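Local coordinates for protein ribonucleoside triphosphate reductase (Lactobacillus leichmannii, PDB 1L1L) that catalyses the thioredoxin-dependent reduction of ribonucleoside triphosphates to 2'-deoxyribonucleoside triphosphates, working as an adenosylcobalamin-dependent (class II) monomer, at residues T95-G98 / R99-W102; V210-A213 / D214-Y217; T297-D300 / A301-C305; Y387-I390 / V391-Y394; F713-L716 / N717-K721. One frame throughout, in Å; residues are numbered along the deposited sequence.

Contact 1 of 5, residues T95-G98 / R99-W102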
loop_
_atom_site.group_PDB
_atom_site.type_symbol
_atom_site.label_atom_id
_atom_site.label_comp_id
_atom_site.label_asym_id
_atom_site.label_seq_id
_atom_site.Cartn_x
_atom_site.Cartn_y
_atom_site.Cartn_z
ATOM N N THR A 95 13.453 7.031 4.097
ATOM C CA THR A 95 12.967 7.216 2.737
ATOM C C THR A 95 11.455 7.389 2.675
ATOM O O THR A 95 10.744 6.969 3.577
ATOM C CB THR A 95 13.343 6.003 1.865
ATOM O OG1 THR A 95 12.918 6.211 0.513
ATOM C CG2 THR A 95 12.669 4.764 2.400
ATOM N N PRO A 96 10.949 8.048 1.622
ATOM C CA PRO A 96 9.497 8.201 1.543
ATOM C C PRO A 96 8.964 6.883 0.983
ATOM O O PRO A 96 9.728 5.926 0.818
ATOM C CB PRO A 96 9.319 9.361 0.577
ATOM C CG PRO A 96 10.492 9.225 -0.325
ATOM C CD PRO A 96 11.622 8.888 0.617
ATOM N N SER A 97 7.672 6.829 0.685
ATOM C CA SER A 97 7.079 5.606 0.150
ATOM C C SER A 97 7.596 5.285 -1.250
ATOM O O SER A 97 8.099 6.160 -1.960
ATOM C CB SER A 97 5.556 5.745 0.100
ATOM O OG SER A 97 5.167 6.689 -0.882
ATOM N N GLY A 98 7.457 4.024 -1.653
ATOM C CA GLY A 98 7.893 3.637 -2.982
ATOM C C GLY A 98 7.233 4.507 -4.044
ATOM O O GLY A 98 7.863 4.856 -5.046
ATOM N N ARG A 99 5.963 4.854 -3.837
ATOM C CA ARG A 99 5.250 5.695 -4.798
ATOM C C ARG A 99 5.943 7.039 -4.937
ATOM O O ARG A 99 6.113 7.539 -6.050
ATOM C CB ARG A 99 3.791 5.917 -4.361
ATOM C CG ARG A 99 3.086 7.116 -5.031
ATOM C CD ARG A 99 3.103 7.046 -6.556
ATOM N NE ARG A 99 2.303 5.945 -7.093
ATOM C CZ ARG A 99 0.978 5.962 -7.206
ATOM N NH1 ARG A 99 0.287 7.031 -6.823
ATOM N NH2 ARG A 99 0.343 4.904 -7.695
ATOM N N ASN A 100 6.329 7.620 -3.806
ATOM C CA ASN A 100 7.021 8.904 -3.814
ATOM C C ASN A 100 8.344 8.778 -4.583
ATOM O O ASN A 100 8.675 9.642 -5.397
ATOM C CB ASN A 100 7.293 9.372 -2.377
ATOM C CG ASN A 100 6.075 10.018 -1.720
ATOM O OD1 ASN A 100 5.998 11.244 -1.594
ATOM N ND2 ASN A 100 5.119 9.195 -1.301
ATOM N N LEU A 101 9.101 7.710 -4.339
ATOM C CA LEU A 101 10.371 7.546 -5.041
ATOM C C LEU A 101 10.172 7.475 -6.544
ATOM O O LEU A 101 11.024 7.917 -7.324
ATOM C CB LEU A 101 11.127 6.293 -4.572
ATOM C CG LEU A 101 11.643 6.241 -3.135
ATOM C CD1 LEU A 101 12.336 4.920 -2.872
ATOM C CD2 LEU A 101 12.619 7.411 -2.896
ATOM N N TRP A 102 9.033 6.939 -6.958
ATOM C CA TRP A 102 8.753 6.800 -8.376
ATOM C C TRP A 102 8.132 8.012 -9.056
ATOM O O TRP A 102 8.384 8.243 -10.236
ATOM C CB TRP A 102 7.846 5.570 -8.601
ATOM C CG TRP A 102 7.399 5.380 -10.027
ATOM C CD1 TRP A 102 6.148 5.613 -10.535
ATOM C CD2 TRP A 102 8.198 4.917 -11.123
ATOM N NE1 TRP A 102 6.121 5.320 -11.880
ATOM C CE2 TRP A 102 7.365 4.893 -12.267
ATOM C CE3 TRP A 102 9.539 4.522 -11.253
ATOM C CZ2 TRP A 102 7.830 4.489 -13.526
ATOM C CZ3 TRP A 102 10.002 4.120 -12.510
ATOM C CH2 TRP A 102 9.146 4.108 -13.627
#

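Contact 2 of 5, residues V210-A213 / D214-Y217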
loop_
_atom_site.group_PDB
_atom_site.type_symbol
_atom_site.label_atom_id
_atom_site.label_comp_id
_atom_site.label_asym_id
_atom_site.label_seq_id
_atom_site.Cartn_x
_atom_site.Cartn_y
_atom_site.Cartn_z
ATOM N N VAL A 210 -27.688 -3.318 -31.674
ATOM C CA VAL A 210 -29.136 -3.186 -31.746
ATOM C C VAL A 210 -29.536 -1.955 -30.941
ATOM O O VAL A 210 -29.551 -1.985 -29.713
ATOM C CB VAL A 210 -29.844 -4.425 -31.152
ATOM C CG1 VAL A 210 -31.351 -4.244 -31.219
ATOM C CG2 VAL A 210 -29.420 -5.677 -31.910
ATOM N N GLN A 211 -29.851 -0.869 -31.636
ATOM C CA GLN A 211 -30.238 0.363 -30.965
ATOM C C GLN A 211 -31.621 0.849 -31.373
ATOM O O GLN A 211 -32.147 0.474 -32.420
ATOM C CB GLN A 211 -29.212 1.467 -31.251
ATOM C CG GLN A 211 -29.654 2.863 -30.813
ATOM C CD GLN A 211 -28.616 3.933 -31.098
ATOM O OE1 GLN A 211 -28.104 4.034 -32.216
ATOM N NE2 GLN A 211 -28.307 4.746 -30.088
ATOM N N ASP A 212 -32.199 1.682 -30.516
ATOM C CA ASP A 212 -33.500 2.279 -30.753
ATOM C C ASP A 212 -33.469 3.661 -30.106
ATOM O O ASP A 212 -32.608 3.943 -29.273
ATOM C CB ASP A 212 -34.622 1.405 -30.164
ATOM C CG ASP A 212 -34.492 1.194 -28.664
ATOM O OD1 ASP A 212 -34.601 2.182 -27.905
ATOM O OD2 ASP A 212 -34.287 0.033 -28.245
ATOM N N ALA A 213 -34.401 4.519 -30.502
ATOM C CA ALA A 213 -34.474 5.886 -29.995
ATOM C C ALA A 213 -34.398 6.064 -28.474
ATOM O O ALA A 213 -33.819 7.038 -27.990
ATOM C CB ALA A 213 -35.742 6.555 -30.528
ATOM N N ASP A 214 -34.972 5.126 -27.726
ATOM C CA ASP A 214 -35.005 5.210 -26.263
ATOM C C ASP A 214 -33.722 4.823 -25.513
ATOM O O ASP A 214 -33.582 5.115 -24.322
ATOM C CB ASP A 214 -36.179 4.372 -25.737
ATOM C CG ASP A 214 -36.267 4.371 -24.222
ATOM O OD1 ASP A 214 -36.330 5.471 -23.622
ATOM O OD2 ASP A 214 -36.278 3.268 -23.632
ATOM N N SER A 215 -32.788 4.175 -26.201
ATOM C CA SER A 215 -31.541 3.755 -25.571
ATOM C C SER A 215 -30.681 4.908 -25.065
ATOM O O SER A 215 -30.662 5.992 -25.646
ATOM C CB SER A 215 -30.712 2.915 -26.545
ATOM O OG SER A 215 -31.343 1.681 -26.828
ATOM N N ILE A 216 -29.974 4.664 -23.966
ATOM C CA ILE A 216 -29.068 5.658 -23.400
ATOM C C ILE A 216 -27.732 5.321 -24.043
ATOM O O ILE A 216 -27.323 4.159 -24.064
ATOM C CB ILE A 216 -28.947 5.522 -21.870
ATOM C CG1 ILE A 216 -30.330 5.660 -21.227
ATOM C CG2 ILE A 216 -28.005 6.591 -21.326
ATOM C CD1 ILE A 216 -30.350 5.380 -19.731
ATOM N N TYR A 217 -27.061 6.331 -24.583
ATOM C CA TYR A 217 -25.790 6.113 -25.256
ATOM C C TYR A 217 -24.677 7.001 -24.714
ATOM O O TYR A 217 -24.874 8.199 -24.506
ATOM C CB TYR A 217 -25.984 6.339 -26.758
ATOM C CG TYR A 217 -24.709 6.393 -27.562
ATOM C CD1 TYR A 217 -23.951 7.563 -27.622
ATOM C CD2 TYR A 217 -24.253 5.272 -28.257
ATOM C CE1 TYR A 217 -22.772 7.618 -28.351
ATOM C CE2 TYR A 217 -23.069 5.316 -28.991
ATOM C CZ TYR A 217 -22.336 6.494 -29.031
ATOM O OH TYR A 217 -21.163 6.549 -29.743
HETATM O O HOH W 1 -33.031 8.165 -25.991
#

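Contact 3 of 5, residues T297-D300 / A301-C305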
loop_
_atom_site.group_PDB
_atom_site.type_symbol
_atom_site.label_atom_id
_atom_site.label_comp_id
_atom_site.label_asym_id
_atom_site.label_seq_id
_atom_site.Cartn_x
_atom_site.Cartn_y
_atom_site.Cartn_z
ATOM N N THR A 297 -26.359 -7.258 -1.206
ATOM C CA THR A 297 -25.761 -7.746 0.035
ATOM C C THR A 297 -24.304 -7.271 0.077
ATOM O O THR A 297 -23.820 -6.655 -0.873
ATOM C CB THR A 297 -25.769 -9.288 0.107
ATOM O OG1 THR A 297 -24.965 -9.826 -0.953
ATOM C CG2 THR A 297 -27.205 -9.828 -0.014
ATOM N N ALA A 298 -23.614 -7.561 1.176
ATOM C CA ALA A 298 -22.218 -7.166 1.317
ATOM C C ALA A 298 -21.413 -7.949 0.301
ATOM O O ALA A 298 -20.409 -7.459 -0.219
ATOM C CB ALA A 298 -21.718 -7.465 2.728
ATOM N N VAL A 299 -21.857 -9.169 0.014
ATOM C CA VAL A 299 -21.165 -10.002 -0.949
ATOM C C VAL A 299 -21.278 -9.370 -2.337
ATOM O O VAL A 299 -20.308 -9.357 -3.095
ATOM C CB VAL A 299 -21.735 -11.441 -0.981
ATOM C CG1 VAL A 299 -21.110 -12.220 -2.122
ATOM C CG2 VAL A 299 -21.437 -12.156 0.340
ATOM N N ASP A 300 -22.459 -8.847 -2.661
ATOM C CA ASP A 300 -22.660 -8.202 -3.956
ATOM C C ASP A 300 -21.814 -6.934 -4.026
ATOM O O ASP A 300 -21.155 -6.682 -5.027
ATOM C CB ASP A 300 -24.128 -7.823 -4.159
ATOM C CG ASP A 300 -25.040 -9.033 -4.186
ATOM O OD1 ASP A 300 -24.666 -10.041 -4.826
ATOM O OD2 ASP A 300 -26.123 -8.963 -3.567
ATOM N N ALA A 301 -21.850 -6.138 -2.963
ATOM C CA ALA A 301 -21.075 -4.897 -2.922
ATOM C C ALA A 301 -19.573 -5.189 -3.055
ATOM O O ALA A 301 -18.863 -4.503 -3.805
ATOM C CB ALA A 301 -21.354 -4.150 -1.634
ATOM N N ALA A 302 -19.096 -6.196 -2.323
ATOM C CA ALA A 302 -17.688 -6.580 -2.381
ATOM C C ALA A 302 -17.348 -7.183 -3.745
ATOM O O ALA A 302 -16.255 -6.977 -4.262
ATOM C CB ALA A 302 -17.353 -7.577 -1.258
ATOM N N ASP A 303 -18.271 -7.948 -4.331
ATOM C CA ASP A 303 -18.005 -8.529 -5.650
ATOM C C ASP A 303 -17.791 -7.417 -6.693
ATOM O O ASP A 303 -16.905 -7.510 -7.533
ATOM C CB ASP A 303 -19.169 -9.424 -6.114
ATOM C CG ASP A 303 -19.036 -10.872 -5.645
ATOM O OD1 ASP A 303 -17.891 -11.338 -5.442
ATOM O OD2 ASP A 303 -20.088 -11.554 -5.508
ATOM N N ILE A 304 -18.612 -6.376 -6.645
ATOM C CA ILE A 304 -18.475 -5.288 -7.600
ATOM C C ILE A 304 -17.096 -4.641 -7.407
ATOM O O ILE A 304 -16.377 -4.423 -8.376
ATOM C CB ILE A 304 -19.604 -4.252 -7.420
ATOM C CG1 ILE A 304 -20.928 -4.844 -7.943
ATOM C CG2 ILE A 304 -19.285 -2.971 -8.172
ATOM C CD1 ILE A 304 -22.140 -3.975 -7.653
ATOM N N CYS A 305 -16.726 -4.362 -6.159
ATOM C CA CYS A 305 -15.413 -3.765 -5.876
ATOM C C CYS A 305 -14.298 -4.672 -6.374
ATOM O O CYS A 305 -13.294 -4.202 -6.922
ATOM C CB CYS A 305 -15.236 -3.525 -4.382
ATOM S SG CYS A 305 -16.239 -2.199 -3.759
HETATM O O HOH W 2 -22.595 -11.973 -5.721
#

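Contact 4 of 5, residues Y387-I390 / V391-Y394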
loop_
_atom_site.group_PDB
_atom_site.type_symbol
_atom_site.label_atom_id
_atom_site.label_comp_id
_atom_site.label_asym_id
_atom_site.label_seq_id
_atom_site.Cartn_x
_atom_site.Cartn_y
_atom_site.Cartn_z
ATOM N N TYR A 387 -8.297 5.581 20.822
ATOM C CA TYR A 387 -6.923 5.479 21.290
ATOM C C TYR A 387 -5.913 5.953 20.270
ATOM O O TYR A 387 -6.149 5.886 19.063
ATOM C CB TYR A 387 -6.549 4.034 21.628
ATOM C CG TYR A 387 -7.025 3.505 22.953
ATOM C CD1 TYR A 387 -8.325 3.033 23.109
ATOM C CD2 TYR A 387 -6.156 3.425 24.041
ATOM C CE1 TYR A 387 -8.747 2.489 24.308
ATOM C CE2 TYR A 387 -6.569 2.883 25.251
ATOM C CZ TYR A 387 -7.867 2.412 25.375
ATOM O OH TYR A 387 -8.285 1.841 26.556
ATOM N N GLY A 388 -4.789 6.445 20.785
ATOM C CA GLY A 388 -3.670 6.843 19.956
ATOM C C GLY A 388 -2.776 5.684 20.367
ATOM O O GLY A 388 -3.084 4.531 20.043
ATOM N N ARG A 389 -1.695 5.954 21.099
ATOM C CA ARG A 389 -0.857 4.869 21.586
ATOM C C ARG A 389 -1.627 4.321 22.790
ATOM O O ARG A 389 -2.194 5.095 23.577
ATOM C CB ARG A 389 0.509 5.379 22.069
ATOM C CG ARG A 389 1.419 5.979 21.000
ATOM C CD ARG A 389 2.780 6.269 21.615
ATOM N NE ARG A 389 2.666 7.165 22.764
ATOM C CZ ARG A 389 3.567 7.256 23.736
ATOM N NH1 ARG A 389 4.661 6.499 23.706
ATOM N NH2 ARG A 389 3.375 8.104 24.741
ATOM N N ILE A 390 -1.652 3.006 22.961
ATOM C CA ILE A 390 -2.378 2.447 24.090
ATOM C C ILE A 390 -1.872 2.971 25.432
ATOM O O ILE A 390 -2.637 3.027 26.399
ATOM C CB ILE A 390 -2.324 0.904 24.112
ATOM C CG1 ILE A 390 -2.790 0.347 22.765
ATOM C CG2 ILE A 390 -3.218 0.372 25.211
ATOM C CD1 ILE A 390 -4.069 0.983 22.234
ATOM N N VAL A 391 -0.601 3.369 25.499
ATOM C CA VAL A 391 -0.061 3.875 26.758
ATOM C C VAL A 391 -0.659 5.222 27.147
ATOM O O VAL A 391 -0.739 5.549 28.334
ATOM C CB VAL A 391 1.470 4.032 26.707
ATOM C CG1 VAL A 391 1.849 5.233 25.837
ATOM C CG2 VAL A 391 2.011 4.193 28.131
ATOM N N ASP A 392 -1.066 6.004 26.149
ATOM C CA ASP A 392 -1.660 7.316 26.392
ATOM C C ASP A 392 -3.115 7.204 26.837
ATOM O O ASP A 392 -3.828 8.208 26.949
ATOM C CB ASP A 392 -1.542 8.183 25.134
ATOM C CG ASP A 392 -0.107 8.597 24.858
ATOM O OD1 ASP A 392 0.195 9.066 23.732
ATOM O OD2 ASP A 392 0.722 8.453 25.787
ATOM N N GLY A 393 -3.541 5.968 27.083
ATOM C CA GLY A 393 -4.886 5.693 27.559
ATOM C C GLY A 393 -6.083 6.066 26.710
ATOM O O GLY A 393 -5.981 6.765 25.699
ATOM N N TYR A 394 -7.238 5.589 27.162
ATOM C CA TYR A 394 -8.522 5.818 26.509
ATOM C C TYR A 394 -8.828 7.301 26.363
ATOM O O TYR A 394 -8.789 8.048 27.341
ATOM C CB TYR A 394 -9.627 5.157 27.334
ATOM C CG TYR A 394 -11.021 5.253 26.741
ATOM C CD1 TYR A 394 -11.556 4.202 25.997
ATOM C CD2 TYR A 394 -11.809 6.390 26.938
ATOM C CE1 TYR A 394 -12.848 4.276 25.463
ATOM C CE2 TYR A 394 -13.099 6.478 26.409
ATOM C CZ TYR A 394 -13.612 5.418 25.676
ATOM O OH TYR A 394 -14.896 5.487 25.173
HETATM O O HOH W 3 -4.316 6.920 23.521
HETATM O O HOH W 4 -1.319 8.981 21.760
#

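Contact 5 of 5, residues F713-L716 / N717-K721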
loop_
_atom_site.group_PDB
_atom_site.type_symbol
_atom_site.label_atom_id
_atom_site.label_comp_id
_atom_site.label_asym_id
_atom_site.label_seq_id
_atom_site.Cartn_x
_atom_site.Cartn_y
_atom_site.Cartn_z
ATOM N N PHE A 713 27.646 -2.092 -14.476
ATOM C CA PHE A 713 26.497 -1.770 -15.316
ATOM C C PHE A 713 26.719 -0.474 -16.071
ATOM O O PHE A 713 26.425 -0.373 -17.257
ATOM C CB PHE A 713 25.223 -1.633 -14.477
ATOM C CG PHE A 713 23.999 -1.348 -15.293
ATOM C CD1 PHE A 713 23.427 -2.343 -16.085
ATOM C CD2 PHE A 713 23.441 -0.075 -15.308
ATOM C CE1 PHE A 713 22.322 -2.076 -16.880
ATOM C CE2 PHE A 713 22.332 0.205 -16.102
ATOM C CZ PHE A 713 21.771 -0.799 -16.891
ATOM N N SER A 714 27.230 0.525 -15.364
ATOM C CA SER A 714 27.474 1.826 -15.969
ATOM C C SER A 714 28.545 1.705 -17.051
ATOM O O SER A 714 28.422 2.289 -18.130
ATOM C CB SER A 714 27.892 2.823 -14.884
ATOM O OG SER A 714 28.188 4.096 -15.435
ATOM N N GLN A 715 29.588 0.931 -16.767
ATOM C CA GLN A 715 30.670 0.729 -17.730
ATOM C C GLN A 715 30.153 0.060 -19.006
ATOM O O GLN A 715 30.433 0.523 -20.114
ATOM C CB GLN A 715 31.788 -0.114 -17.095
ATOM C CG GLN A 715 32.773 -0.749 -18.078
ATOM C CD GLN A 715 32.345 -2.140 -18.535
ATOM O OE1 GLN A 715 32.049 -3.015 -17.710
ATOM N NE2 GLN A 715 32.320 -2.354 -19.852
ATOM N N LEU A 716 29.400 -1.026 -18.848
ATOM C CA LEU A 716 28.851 -1.735 -19.997
ATOM C C LEU A 716 27.909 -0.825 -20.769
ATOM O O LEU A 716 27.993 -0.715 -21.992
ATOM C CB LEU A 716 28.079 -2.983 -19.547
ATOM C CG LEU A 716 28.856 -4.271 -19.274
ATOM C CD1 LEU A 716 27.971 -5.279 -18.554
ATOM C CD2 LEU A 716 29.361 -4.838 -20.590
ATOM N N ASN A 717 27.008 -0.180 -20.041
ATOM C CA ASN A 717 26.033 0.709 -20.649
ATOM C C ASN A 717 26.745 1.702 -21.569
ATOM O O ASN A 717 26.266 2.012 -22.661
ATOM C CB ASN A 717 25.274 1.457 -19.558
ATOM C CG ASN A 717 23.822 1.681 -19.911
ATOM O OD1 ASN A 717 23.108 2.404 -19.212
ATOM N ND2 ASN A 717 23.372 1.055 -20.993
ATOM N N SER A 718 27.900 2.182 -21.122
ATOM C CA SER A 718 28.700 3.135 -21.888
ATOM C C SER A 718 29.313 2.521 -23.148
ATOM O O SER A 718 29.213 3.090 -24.242
ATOM C CB SER A 718 29.823 3.684 -21.014
ATOM O OG SER A 718 29.324 4.112 -19.763
ATOM N N ASP A 719 29.952 1.365 -22.991
ATOM C CA ASP A 719 30.606 0.689 -24.109
ATOM C C ASP A 719 29.627 0.042 -25.080
ATOM O O ASP A 719 29.939 -0.139 -26.257
ATOM C CB ASP A 719 31.581 -0.374 -23.592
ATOM C CG ASP A 719 32.603 0.186 -22.619
ATOM O OD1 ASP A 719 32.965 1.376 -22.743
ATOM O OD2 ASP A 719 33.057 -0.569 -21.734
ATOM N N VAL A 720 28.445 -0.304 -24.584
ATOM C CA VAL A 720 27.425 -0.930 -25.414
ATOM C C VAL A 720 26.267 0.035 -25.624
ATOM O O VAL A 720 25.667 0.508 -24.660
ATOM C CB VAL A 720 26.889 -2.219 -24.758
ATOM C CG1 VAL A 720 25.854 -2.869 -25.652
ATOM C CG2 VAL A 720 28.036 -3.175 -24.493
ATOM N N LYS A 721 25.954 0.324 -26.883
ATOM C CA LYS A 721 24.863 1.240 -27.203
ATOM C C LYS A 721 23.515 0.523 -27.205
ATOM O O LYS A 721 23.378 -0.568 -27.761
ATOM C CB LYS A 721 25.112 1.894 -28.558
#

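Contact 1 of 5, residues T95-G98 / R99-W102
An N-cap joins Ser97 to Asn100 where strand 94-96 gives way to helix 98-103. The hydroxyl of Ser97 lies between its own backbone N and carbonyl carbon (chi1 69°), the rotation that turns OG back over the first turn. There OG accepts the capping bond from Asn100 N at 3.3 Å. The amide of Asn100 folds over the same oxygen: ND2 donates to Ser97 OG, with OG only 13° out of the amide plane, although the modelled length of 2.5 Å is shorter than normal and its exact value doubtful. The other end of this amide is also held, since Asn100 OD1 bonds to Tyr446 OH, which helps to fix the plane. Backbone bonds then start the helix, Leu101 N reaching Ser97 O at 3.0 Å and Trp102 N reaching Gly98 O at 3.1 Å.

The strand-to-helix corner belongs to the ribonucleotide reductase alpha domain. Thr95 pairs through its backbone with Glu423, on the neighbouring strand that begins just beyond Cys419, the partner of Cys119 in the disulfide seen here. On the apolar side of the corner, Leu101 CD2 lies 3.8 Å from Pro96 CG and 3.6 Å from Thr95 OG1, the leucine side chain crossing both at about a right angle. Pro96 CB meets Asn100 CB at 3.6 Å, the two side chains crossing at a slant. Val553 and Leu556 of helix 551-557 also pack against Leu101. Arg99 bends away at chi2 and chi3 and spends its guanidinium elsewhere, NH2 on Lys159 O and NH1 on Ser115 O.

Contact 2 of 5, residues V210-A213 / D214-Y217
The amide of Gln211 and the ring of Tyr217 meet obliquely, in a loose contact: Gln211 NE2 is 4.4 Å from Tyr217 CB, at the root of the side chain, while Tyr217 OH is held by Asp253 on the adjacent strand. Gln211 reaches this far because its chain is extended through chi2. Its CG also brushes Ser215 CB, and Ile251 lies against it.

The carboxylate of Asp212 is the third flat group. Its CG sits between backbone N and carbonyl carbon (chi1 59°), which swings OD1 over the chain that follows. OD1 thereby gathers three bonds, from Asp214 N at 3.0 Å, Ser215 N at 3.2 Å and Ser215 OG at 3.5 Å; all three are weak, the two N-H angles being near 120°. OD2 has the stronger polar partner in a salt bridge to Lys249, whose charge probably helps to keep the group ionised.

A firmer link across the turn is in the backbone, where Ser215 N donates to Asp212 O at 3.1 Å and 159°, approaching from above the carbonyl plane.

The whole is a type I beta turn from Asp212 to Ser215, with the Asp212 side chain adding weak bonds to the backbone N-H groups of Asp214 and Ser215. It leads into strand 216-219, an outermost strand of the three-stranded parallel sheet in the insertion domain of B12-dependent ribonucleotide reductases.

Contact 3 of 5, residues T297-D300 / A301-C305
Asp303 stands against Val299 on the first turns of helix 298-313, whose start is closed by a capping box. Its CB lies 3.2 Å from Val299 O, the carbonyl that also accepts Asp303 N in the regular helical bond at 2.8 Å. Asp303 CG, anti to its own carbonyl carbon (chi1 -88°), is likewise 3.2 Å from Val299 O. The carboxylate then runs back alongside Val299, so that OD2 comes to 3.6 Å from Val299 CG1, the two side chains pointing the same way. At the tip the oxygens divide: OD1 turns to Arg347 and His346, while OD2 takes a hydrogen bond of 2.6 Å from a water. These partners would offset the cost of burying the charge.

The box itself is reciprocal. Asp300 N donates to Thr297 OG1 at 3.2 Å, and Thr297 N returns a bond to Asp300 OD2 at 2.9 Å, meeting that oxygen on its anti side. A salt bridge from Lys291 also reaches OD2. Ala298 and Ala301 both lie against Ile172. Asp300 OD1 accepts, at 3.0 Å, the second hydrogen bond of the very water that serves Asp303 OD2.

Contact 4 of 5, residues Y387-I390 / V391-Y394
Tyr387 opens the loop by laying its ring under the backbone of Tyr394: the CA of Tyr394 sits over one face, 3.9 Å from the ring centroid and 20° off the normal, a CH-pi contact. The ring of Tyr394 is perpendicular to it but obliquely placed, with Tyr387 CE1 and Tyr394 CD1 in apolar contact at 3.7 Å. Gly388 follows, its N donating to a water that in turn donates to Arg389 O and Gly393 O, joining three backbone groups across the loop.

Arg389 carries the polar part. Its chain bends at chi3, turning the guanidinium side-on to Asp392. NE donates to Asp392 OD1 at 3.3 Å, with OD1 close to the guanidinium plane, and NH2 donates to Asp392 OD2 at 2.9 Å on the syn side; the two planes stand 67° apart, so this is a two-pronged but twisted salt bridge. Val391 CG1 lies 3.3 Å above the centre of the guanidinium and covers that face. NH1 is taken up by Asp519 and by Tyr641 O, so the arginine also ties the loop to helices 512-536 and 628-641.

Ile390 closes the walk: its O accepts Gly393 N at 3.2 Å, just after Arg389 O has accepted Asp392 N at 3.0 Å. Gly393 then takes a positive phi of 62° and leads the chain across the face of the Tyr387 ring. Successive i to i+3 bonds of this sort define a 3-10 turn, here making a compact surface loop between helix 381-386 and strand 402-405.

Contact 5 of 5, residues F713-L716 / N717-K721
Gln715 and Asp719 meet through a single nearly straight bond, NE2 to OD2 at 2.7 Å and 171°. The acceptor lies in the plane of the glutamine amide, whereas OD2 is met on its anti side and from somewhat out of the carboxylate plane. Gln715 manages this by leaving the backbone with CG anti to N and then bending sharply at chi2 (-90°), which turns the amide along the helix toward Asp719. One residue earlier in each segment, Ser718 folds its hydroxyl onto Ser714 O: OG donates to that oxygen at 2.6 Å while Ser718 N donates to it at 3.0 Å. The two donors come from opposite faces of the carbonyl plane, so one acceptor is gripped twice.

Regular backbone bonds set the spacing of these pairs. Asp719 N reaches Gln715 O at 3.0 Å, and Val720 N reaches Leu716 O at 2.7 Å although Val720 has already left helical backbone angles. Leu716 CD2 and Val720 CG2 touch loosely at 4.4 Å.

Further out, the chain turns back, bringing Leu723 against Leu716 and Asn717. Ser714, Gln715, Ser718 and Asp719 lie on the exposed side, while buried Phe713, with Leu716, faces Ala586 of helix 583-589. This is the broadly amphipathic pattern of a surface helix, here the C-terminal end of helix 709-719, with i to i+4 side-chain pairing just before the C-terminal tail.

Each of the five is local, within its own continuous run of chain, but burial changes their chemistry. Contact 3 is buried and contact 1 partly so; both are helix starts capped by a hydroxyl, yet contact 3 adds a returned carboxylate bond and charged outside partners, whereas contact 1 adds an amide and a leucine corner. Contacts 2, 4 and 5 lie at the surface: a turn held mainly by its backbone, a 3-10 loop with a salt bridge, and a helix end with an amide-carboxylate pair. No two share a helix or strand. Contact 2 is remote from contacts 4 and 5, about 59 Å between centres in each case.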